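Side-chain contacts in uncharacterized protein TP-0789 domain-containing protein (Desulfovibrio piger ATCC 29098, PDB 4Z48), which is of unknown function but has a LolA-like domain and may bind lipids or lipoproteins in the cell envelope: residues R45-Y50 against T221-S226; N74-L79 against S113-D118. One frame throughout, in Å; residues are numbered along the deposited sequence.

How the interactions relate
Interaction 1 (45-50 with 221-226) and interaction 2 (74-79 with 113-118) are both largely buried, with centres about 11 Å apart, and touch each other within the same antiparallel strand system. Interaction 1 joins two strands separated by strand 27-38 through thin apolar contact and a bridging water. In interaction 2 a strand receives a turn from the loop between strands 101-104 and 133-143, and more surface is covered, 191 against 99 Å², by an aromatic pair and selenomethionine. Polar bonds link the two: Arg-45 NE lies 2.9 Å from Met-115 O, and Thr-221 OG1 lies 2.6 Å from Asp-118 OD2, both probable hydrogen bonds that tie the loop to each strand of interaction 1.

Interaction 1. Residues R45-Y50 against T221-S226; sequences RSFKTY and TVIDWS
With CG set between its own backbone N and carbonyl carbon (chi1 57°), the ring of Phe-47 leans across toward Ile-223 and Trp-225. The indole answers from the other strand: CG of Trp-225 lies opposite the carbonyl carbon and beside the backbone N (chi1 -74°), which brings its NE1 nearer to Phe-47. The approach is loose. Phe-47 CZ comes to 4.3 Å from Ile-223 CG2, while Phe-47 CE2 stops 4.5 Å from Trp-225 NE1, and both approaches to the phenyl ring are oblique rather than stacked. Within its own strand, Ile-223 CG2 also rests over one indole face, offset toward the rim, so this methyl packs against both rings. Such spacing follows from the strand order: strand 27-38 runs between strands 41-54 and 219-230, antiparallel to each, and no direct hydrogen bond joins the two segments. The arrangement is consistent with the curved, incomplete antiparallel beta barrel of LolA-like proteins, with small Ala-32 and Ser-30 of the middle strand lying against Phe-47 and Trp-225 respectively. Where the hydrocarbon contact ends, a water takes over. It accepts from Trp-225 NE1 at 3.0 Å, in the indole plane, and is hydrogen-bonded to Thr-49 OG1 at 3.1 Å. That water and Thr-49 OG1 both lie in the plane of the Phe-47 ring, beyond its edge, while Phe-67 of strand 60-69 meets the same ring.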
ATOM      1  N   ARG A  45       1.719  12.446 -11.432  1.00 18.70           N
ATOM      2  CA  ARG A  45       3.021  11.914 -11.076  1.00 18.22           C
ATOM      3  C   ARG A  45       3.266  10.641 -11.846  1.00 23.21           C
ATOM      4  O   ARG A  45       2.328   9.873 -12.033  1.00 20.02           O
ATOM      5  CB  ARG A  45       3.126  11.610  -9.576  1.00 19.06           C
ATOM      6  CG  ARG A  45       3.342  12.818  -8.678  1.00 19.07           C
ATOM      7  CD  ARG A  45       2.031  13.423  -8.202  1.00 18.53           C
ATOM      8  NE  ARG A  45       2.278  14.478  -7.225  1.00 23.03           N
ATOM      9  CZ  ARG A  45       2.522  15.742  -7.528  1.00 30.37           C
ATOM     10  NH1 ARG A  45       2.536  16.137  -8.798  1.00 21.93           N
ATOM     11  NH2 ARG A  45       2.745  16.627  -6.566  1.00 25.32           N
ATOM     12  N   SER A  46       4.503  10.429 -12.289  1.00 20.40           N
ATOM     13  CA  SER A  46       4.958   9.193 -12.938  1.00 19.95           C
ATOM     14  C   SER A  46       6.049   8.656 -12.063  1.00 23.69           C
ATOM     15  O   SER A  46       6.918   9.439 -11.663  1.00 22.95           O
ATOM     16  CB  SER A  46       5.488   9.451 -14.353  1.00 23.04           C
ATOM     17  OG  SER A  46       4.454   9.658 -15.297  1.00 32.01           O
ATOM     18  N   PHE A  47       6.046   7.360 -11.768  1.00 17.64           N
ATOM     19  CA  PHE A  47       7.099   6.783 -10.933  1.00 17.59           C
ATOM     20  C   PHE A  47       7.397   5.313 -11.253  1.00 22.22           C
ATOM     21  O   PHE A  47       6.616   4.640 -11.898  1.00 20.48           O
ATOM     22  CB  PHE A  47       6.789   6.932  -9.431  1.00 18.24           C
ATOM     23  CG  PHE A  47       5.484   6.358  -8.926  1.00 18.50           C
ATOM     24  CD1 PHE A  47       4.305   7.100  -8.987  1.00 21.19           C
ATOM     25  CD2 PHE A  47       5.437   5.091  -8.356  1.00 19.45           C
ATOM     26  CE1 PHE A  47       3.100   6.577  -8.510  1.00 19.94           C
ATOM     27  CE2 PHE A  47       4.242   4.583  -7.835  1.00 20.83           C
ATOM     28  CZ  PHE A  47       3.086   5.342  -7.886  1.00 18.63           C
ATOM     29  N   LYS A  48       8.572   4.852 -10.840  1.00 21.81           N
ATOM     30  CA  LYS A  48       8.971   3.449 -10.915  1.00 21.77           C
ATOM     31  C   LYS A  48       9.127   2.953  -9.481  1.00 24.92           C
ATOM     32  O   LYS A  48       9.583   3.706  -8.610  1.00 22.81           O
ATOM     33  CB  LYS A  48      10.266   3.239 -11.722  1.00 23.40           C
ATOM     34  CG  LYS A  48      10.138   3.496 -13.222  1.00 25.24           C
ATOM     35  CD  LYS A  48      11.503   3.574 -13.886  1.00 31.89           C
ATOM     36  CE  LYS A  48      11.363   3.681 -15.389  1.00 53.82           C
ATOM     37  NZ  LYS A  48      10.941   5.037 -15.828  1.00 72.00           N
ATOM     38  N   THR A  49       8.698   1.712  -9.213  1.00 20.75           N
ATOM     39  CA  THR A  49       8.821   1.098  -7.903  1.00 19.96           C
ATOM     40  C   THR A  49       9.708  -0.140  -8.000  1.00 23.61           C
ATOM     41  O   THR A  49       9.438  -1.024  -8.796  1.00 22.56           O
ATOM     42  CB  THR A  49       7.425   0.763  -7.267  1.00 26.30           C
ATOM     43  OG1 THR A  49       6.628   1.952  -7.189  1.00 25.40           O
ATOM     44  CG2 THR A  49       7.552   0.194  -5.852  1.00 24.55           C
ATOM     45  N   TYR A  50      10.701  -0.235  -7.123  1.00 20.61           N
ATOM     46  CA  TYR A  50      11.573  -1.421  -6.997  1.00 21.11           C
ATOM     47  C   TYR A  50      11.309  -2.043  -5.628  1.00 24.17           C
ATOM     48  O   TYR A  50      11.211  -1.302  -4.658  1.00 21.92           O
ATOM     49  CB  TYR A  50      13.059  -1.015  -7.125  1.00 22.51           C
ATOM     50  CG  TYR A  50      13.394  -0.271  -8.393  1.00 24.45           C
ATOM     51  CD1 TYR A  50      13.231   1.113  -8.480  1.00 26.06           C
ATOM     52  CD2 TYR A  50      13.901  -0.939  -9.504  1.00 25.95           C
ATOM     53  CE1 TYR A  50      13.514   1.800  -9.656  1.00 26.46           C
ATOM     54  CE2 TYR A  50      14.248  -0.251 -10.666  1.00 26.55           C
ATOM     55  CZ  TYR A  50      14.054   1.120 -10.738  1.00 32.96           C
ATOM     56  OH  TYR A  50      14.377   1.802 -11.892  1.00 29.81           O
ATOM     57  N   THR A 221      -7.721  10.044  -6.128  1.00 18.96           N
ATOM     58  CA  THR A 221      -6.483   9.699  -6.824  1.00 19.28           C
ATOM     59  C   THR A 221      -6.696   8.428  -7.635  1.00 22.81           C
ATOM     60  O   THR A 221      -7.224   7.451  -7.107  1.00 21.12           O
ATOM     61  CB  THR A 221      -5.317   9.583  -5.793  1.00 23.35           C
ATOM     62  OG1 THR A 221      -5.129  10.874  -5.172  1.00 18.89           O
ATOM     63  CG2 THR A 221      -4.008   9.144  -6.431  1.00 22.23           C
ATOM     64  N   VAL A 222      -6.254   8.417  -8.901  1.00 18.53           N
ATOM     65  CA  VAL A 222      -6.338   7.192  -9.711  1.00 20.48           C
ATOM     66  C   VAL A 222      -4.903   6.773 -10.060  1.00 24.56           C
ATOM     67  O   VAL A 222      -4.161   7.573 -10.595  1.00 23.84           O
ATOM     68  CB  VAL A 222      -7.240   7.357 -10.958  1.00 25.24           C
ATOM     69  CG1 VAL A 222      -7.278   6.072 -11.793  1.00 24.78           C
ATOM     70  CG2 VAL A 222      -8.656   7.775 -10.560  1.00 25.31           C
ATOM     71  N   ILE A 223      -4.520   5.524  -9.753  1.00 19.98           N
ATOM     72  CA  ILE A 223      -3.169   5.058 -10.077  1.00 16.62           C
ATOM     73  C   ILE A 223      -3.254   3.882 -11.044  1.00 19.80           C
ATOM     74  O   ILE A 223      -3.937   2.886 -10.753  1.00 19.00           O
ATOM     75  CB  ILE A 223      -2.350   4.647  -8.805  1.00 17.85           C
ATOM     76  CG1 ILE A 223      -2.440   5.702  -7.667  1.00 19.97           C
ATOM     77  CG2 ILE A 223      -0.877   4.388  -9.211  1.00 16.97           C
ATOM     78  CD1 ILE A 223      -2.004   5.120  -6.322  1.00 21.86           C
ATOM     79  N   ASP A 224      -2.476   3.974 -12.135  1.00 17.08           N
ATOM     80  CA  ASP A 224      -2.381   2.953 -13.163  1.00 19.30           C
ATOM     81  C   ASP A 224      -1.006   2.391 -13.189  1.00 22.03           C
ATOM     82  O   ASP A 224      -0.056   3.128 -13.474  1.00 23.13           O
ATOM     83  CB  ASP A 224      -2.729   3.509 -14.541  1.00 22.49           C
ATOM     84  CG  ASP A 224      -4.184   3.779 -14.796  1.00 27.36           C
ATOM     85  OD1 ASP A 224      -4.914   2.813 -15.053  1.00 27.71           O
ATOM     86  OD2 ASP A 224      -4.543   4.980 -14.969  1.00 32.68           O
ATOM     87  N   TRP A 225      -0.883   1.082 -12.916  1.00 17.60           N
ATOM     88  CA  TRP A 225       0.394   0.396 -12.990  1.00 17.55           C
ATOM     89  C   TRP A 225       0.514  -0.348 -14.311  1.00 22.39           C
ATOM     90  O   TRP A 225      -0.456  -0.976 -14.803  1.00 19.57           O
ATOM     91  CB  TRP A 225       0.613  -0.597 -11.848  1.00 16.48           C
ATOM     92  CG  TRP A 225       0.909   0.009 -10.506  1.00 17.90           C
ATOM     93  CD1 TRP A 225       2.136   0.304  -9.983  1.00 19.98           C
ATOM     94  CD2 TRP A 225      -0.053   0.424  -9.538  1.00 18.16           C
ATOM     95  NE1 TRP A 225       1.999   0.818  -8.714  1.00 19.00           N
ATOM     96  CE2 TRP A 225       0.662   0.937  -8.427  1.00 21.53           C
ATOM     97  CE3 TRP A 225      -1.458   0.412  -9.492  1.00 20.41           C
ATOM     98  CZ2 TRP A 225       0.018   1.428  -7.282  1.00 22.07           C
ATOM     99  CZ3 TRP A 225      -2.096   0.869  -8.333  1.00 22.64           C
ATOM    100  CH2 TRP A 225      -1.362   1.356  -7.246  1.00 23.55           C
ATOM    101  N   SER A 226       1.736  -0.363 -14.841  1.00 19.04           N
ATOM    102  CA  SER A 226       2.030  -1.103 -16.060  1.00 20.17           C
ATOM    103  C   SER A 226       3.492  -1.525 -16.068  1.00 23.35           C
ATOM    104  O   SER A 226       4.250  -1.137 -15.178  1.00 21.29           O
ATOM    105  CB  SER A 226       1.628  -0.321 -17.309  1.00 25.77           C
ATOM    106  OG  SER A 226       2.270   0.929 -17.447  1.00 27.21           O
TER
HETATM  107  O   HOH W   1       3.719   1.247  -6.311  1.00 23.05           O

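Interaction 2. Residues N74-L79 against S113-D118; sequences NGTKYL and SFMRSD
The carbonyl oxygen of Phe-114, whose ring packs on Tyr-78, accepts two hydrogen bonds: one from Ser-117 N at 3.0 Å, the other from Ser-117 OG at 2.7 Å. The backbone bond closes a type I' turn over Met-115 and Arg-116, both with positive phi, and Ser-113 OG adds a bond of 2.7 Å to Ser-117 O, in the carbonyl plane and on a lone pair. From this turn two neighbouring side chains reach strand 77-82. CG of Phe-114 lies opposite the backbone N (chi1 171°), and the ring presents an edge to Tyr-78: CE1 sits 3.5 Å above the tyrosine plane, over its centre. Centroids 4.7 Å apart and planes at 56° make this a tilted edge-to-face pair. Met-115, deposited as selenomethionine, bends at chi2 and chi3 and meets the same tyrosine at its rim. Its SE is 3.4 Å from Tyr-78 OH and 83° off the ring normal, a Met-aromatic contact at the edge, while its CG covers a face of Phe-114. Tip to tip with it, Thr-76 CG2 stands 4.0 Å from SE; the Thr-76 hydroxyl is bonded to Val-73 O. Since no hydrogen bond crosses between the segments, cohesion between them probably rests on burial of apolar surface and dispersion, with some ring electrostatics, and the polar bonding serves to shape the turn that carries Phe-114 and Met-115.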
ATOM      1  N   ASN A  74      10.561  15.323 -10.530  1.00 17.62           N
ATOM      2  CA  ASN A  74      11.647  14.482 -11.059  1.00 17.61           C
ATOM      3  C   ASN A  74      12.797  14.380 -10.062  1.00 21.41           C
ATOM      4  O   ASN A  74      13.301  15.409  -9.589  1.00 21.13           O
ATOM      5  CB  ASN A  74      12.191  15.042 -12.389  1.00 15.51           C
ATOM      6  CG  ASN A  74      13.405  14.292 -12.882  1.00 30.02           C
ATOM      7  OD1 ASN A  74      14.547  14.709 -12.706  1.00 31.85           O
ATOM      8  ND2 ASN A  74      13.184  13.166 -13.505  1.00 28.38           N
ATOM      9  N   GLY A  75      13.217  13.157  -9.763  1.00 19.26           N
ATOM     10  CA  GLY A  75      14.312  12.963  -8.808  1.00 21.27           C
ATOM     11  C   GLY A  75      13.875  12.657  -7.376  1.00 23.35           C
ATOM     12  O   GLY A  75      14.709  12.258  -6.549  1.00 22.09           O
ATOM     13  N   THR A  76      12.572  12.854  -7.048  1.00 17.29           N
ATOM     14  CA  THR A  76      12.080  12.514  -5.694  1.00 16.39           C
ATOM     15  C   THR A  76      12.184  10.996  -5.554  1.00 20.56           C
ATOM     16  O   THR A  76      11.847  10.267  -6.478  1.00 20.10           O
ATOM     17  CB  THR A  76      10.635  13.010  -5.437  1.00 21.48           C
ATOM     18  OG1 THR A  76      10.532  14.375  -5.838  1.00 20.11           O
ATOM     19  CG2 THR A  76      10.192  12.841  -3.945  1.00 18.72           C
ATOM     20  N   LYS A  77      12.728  10.545  -4.430  1.00 18.60           N
ATOM     21  CA  LYS A  77      12.904   9.142  -4.124  1.00 18.00           C
ATOM     22  C   LYS A  77      12.446   8.842  -2.697  1.00 22.23           C
ATOM     23  O   LYS A  77      12.772   9.585  -1.773  1.00 22.40           O
ATOM     24  CB  LYS A  77      14.363   8.700  -4.291  1.00 18.22           C
ATOM     25  CG  LYS A  77      14.914   8.746  -5.715  1.00 22.62           C
ATOM     26  CD  LYS A  77      16.406   8.508  -5.658  1.00 32.85           C
ATOM     27  CE  LYS A  77      17.001   8.208  -7.001  1.00 46.16           C
ATOM     28  NZ  LYS A  77      18.380   7.666  -6.875  1.00 54.88           N
ATOM     29  N   TYR A  78      11.699   7.755  -2.537  1.00 17.93           N
ATOM     30  CA  TYR A  78      11.276   7.217  -1.238  1.00 18.93           C
ATOM     31  C   TYR A  78      11.928   5.882  -1.015  1.00 23.01           C
ATOM     32  O   TYR A  78      11.839   5.018  -1.883  1.00 23.13           O
ATOM     33  CB  TYR A  78       9.762   7.058  -1.133  1.00 20.10           C
ATOM     34  CG  TYR A  78       9.030   8.358  -0.983  1.00 21.56           C
ATOM     35  CD1 TYR A  78       8.796   9.183  -2.087  1.00 21.77           C
ATOM     36  CD2 TYR A  78       8.509   8.748   0.253  1.00 22.40           C
ATOM     37  CE1 TYR A  78       8.094  10.377  -1.956  1.00 25.17           C
ATOM     38  CE2 TYR A  78       7.806   9.940   0.391  1.00 22.90           C
ATOM     39  CZ  TYR A  78       7.571  10.732  -0.720  1.00 25.72           C
ATOM     40  OH  TYR A  78       6.866  11.903  -0.585  1.00 28.45           O
ATOM     41  N   LEU A  79      12.601   5.714   0.139  1.00 19.27           N
ATOM     42  CA  LEU A  79      13.216   4.449   0.534  1.00 20.37           C
ATOM     43  C   LEU A  79      12.397   3.892   1.714  1.00 23.66           C
ATOM     44  O   LEU A  79      12.194   4.597   2.691  1.00 21.79           O
ATOM     45  CB  LEU A  79      14.704   4.621   0.897  1.00 19.99           C
ATOM     46  CG  LEU A  79      15.474   3.358   1.351  1.00 23.55           C
ATOM     47  CD1 LEU A  79      15.396   2.240   0.324  1.00 24.29           C
ATOM     48  CD2 LEU A  79      16.930   3.686   1.611  1.00 26.70           C
ATOM     49  N   SER A 113      -0.084  13.281   3.795  1.00 23.01           N
ATOM     50  CA  SER A 113      -0.296  12.993   2.394  1.00 20.99           C
ATOM     51  C   SER A 113       0.977  12.530   1.705  1.00 25.12           C
ATOM     52  O   SER A 113       2.049  13.090   1.949  1.00 26.09           O
ATOM     53  CB  SER A 113      -0.821  14.236   1.685  1.00 25.35           C
ATOM     54  OG  SER A 113      -1.065  13.903   0.329  1.00 31.07           O
ATOM     55  N   PHE A 114       0.850  11.538   0.816  1.00 19.05           N
ATOM     56  CA  PHE A 114       1.981  11.083   0.010  1.00 18.13           C
ATOM     57  C   PHE A 114       1.932  11.812  -1.330  1.00 18.56           C
ATOM     58  O   PHE A 114       1.033  11.548  -2.101  1.00 19.12           O
ATOM     59  CB  PHE A 114       1.953   9.550  -0.171  1.00 19.10           C
ATOM     60  CG  PHE A 114       2.943   8.963  -1.144  1.00 21.11           C
ATOM     61  CD1 PHE A 114       4.287   8.814  -0.797  1.00 22.96           C
ATOM     62  CD2 PHE A 114       2.537   8.567  -2.422  1.00 23.23           C
ATOM     63  CE1 PHE A 114       5.191   8.231  -1.690  1.00 22.46           C
ATOM     64  CE2 PHE A 114       3.457   8.051  -3.338  1.00 24.07           C
ATOM     65  CZ  PHE A 114       4.774   7.876  -2.965  1.00 21.26           C
HETATM   66  N   MSE A 115       2.849  12.771  -1.564  1.00 16.31           N
HETATM   67  CA  MSE A 115       2.988  13.491  -2.862  1.00 15.42           C
HETATM   68  C   MSE A 115       1.708  14.203  -3.296  1.00 18.48           C
HETATM   69  O   MSE A 115       1.373  14.236  -4.493  1.00 20.01           O
HETATM   70  CB  MSE A 115       3.454  12.513  -3.946  1.00 16.46           C
HETATM   71  CG  MSE A 115       4.790  11.862  -3.615  1.00 21.25           C
HETATM   72 SE   MSE A 115       6.172  13.175  -3.668  0.75 27.65          SE
HETATM   73  CE  MSE A 115       6.189  13.401  -5.670  1.00 22.57           C
ATOM     74  N   ARG A 116       1.018  14.800  -2.291  1.00 18.03           N
ATOM     75  CA  ARG A 116      -0.227  15.561  -2.385  1.00 18.15           C
ATOM     76  C   ARG A 116      -1.395  14.685  -2.872  1.00 21.23           C
ATOM     77  O   ARG A 116      -2.455  15.226  -3.216  1.00 21.78           O
ATOM     78  CB  ARG A 116      -0.070  16.810  -3.267  1.00 17.13           C
ATOM     79  CG  ARG A 116       1.037  17.722  -2.719  1.00 16.66           C
ATOM     80  CD  ARG A 116       1.396  18.833  -3.666  1.00 18.80           C
ATOM     81  NE  ARG A 116       0.305  19.771  -3.858  1.00 19.92           N
ATOM     82  CZ  ARG A 116       0.410  20.860  -4.614  1.00 27.32           C
ATOM     83  NH1 ARG A 116       1.551  21.138  -5.236  1.00 23.66           N
ATOM     84  NH2 ARG A 116      -0.616  21.684  -4.746  1.00 19.36           N
ATOM     85  N   SER A 117      -1.209  13.340  -2.893  1.00 17.99           N
ATOM     86  CA  SER A 117      -2.244  12.387  -3.299  1.00 17.89           C
ATOM     87  C   SER A 117      -3.190  12.050  -2.142  1.00 22.85           C
ATOM     88  O   SER A 117      -3.029  12.536  -1.012  1.00 24.57           O
ATOM     89  CB  SER A 117      -1.640  11.099  -3.862  1.00 18.72           C
ATOM     90  OG  SER A 117      -1.181  10.249  -2.820  1.00 18.22           O
ATOM     91  N   ASP A 118      -4.177  11.180  -2.443  1.00 19.07           N
ATOM     92  CA  ASP A 118      -5.145  10.694  -1.460  1.00 18.52           C
ATOM     93  C   ASP A 118      -4.582   9.518  -0.679  1.00 23.12           C
ATOM     94  O   ASP A 118      -5.204   9.072   0.280  1.00 24.27           O
ATOM     95  CB  ASP A 118      -6.466  10.382  -2.132  1.00 20.48           C
ATOM     96  CG  ASP A 118      -7.094  11.697  -2.568  1.00 23.92           C
ATOM     97  OD1 ASP A 118      -7.624  12.385  -1.719  1.00 24.12           O
ATOM     98  OD2 ASP A 118      -6.894  12.102  -3.745  1.00 19.99           O
TER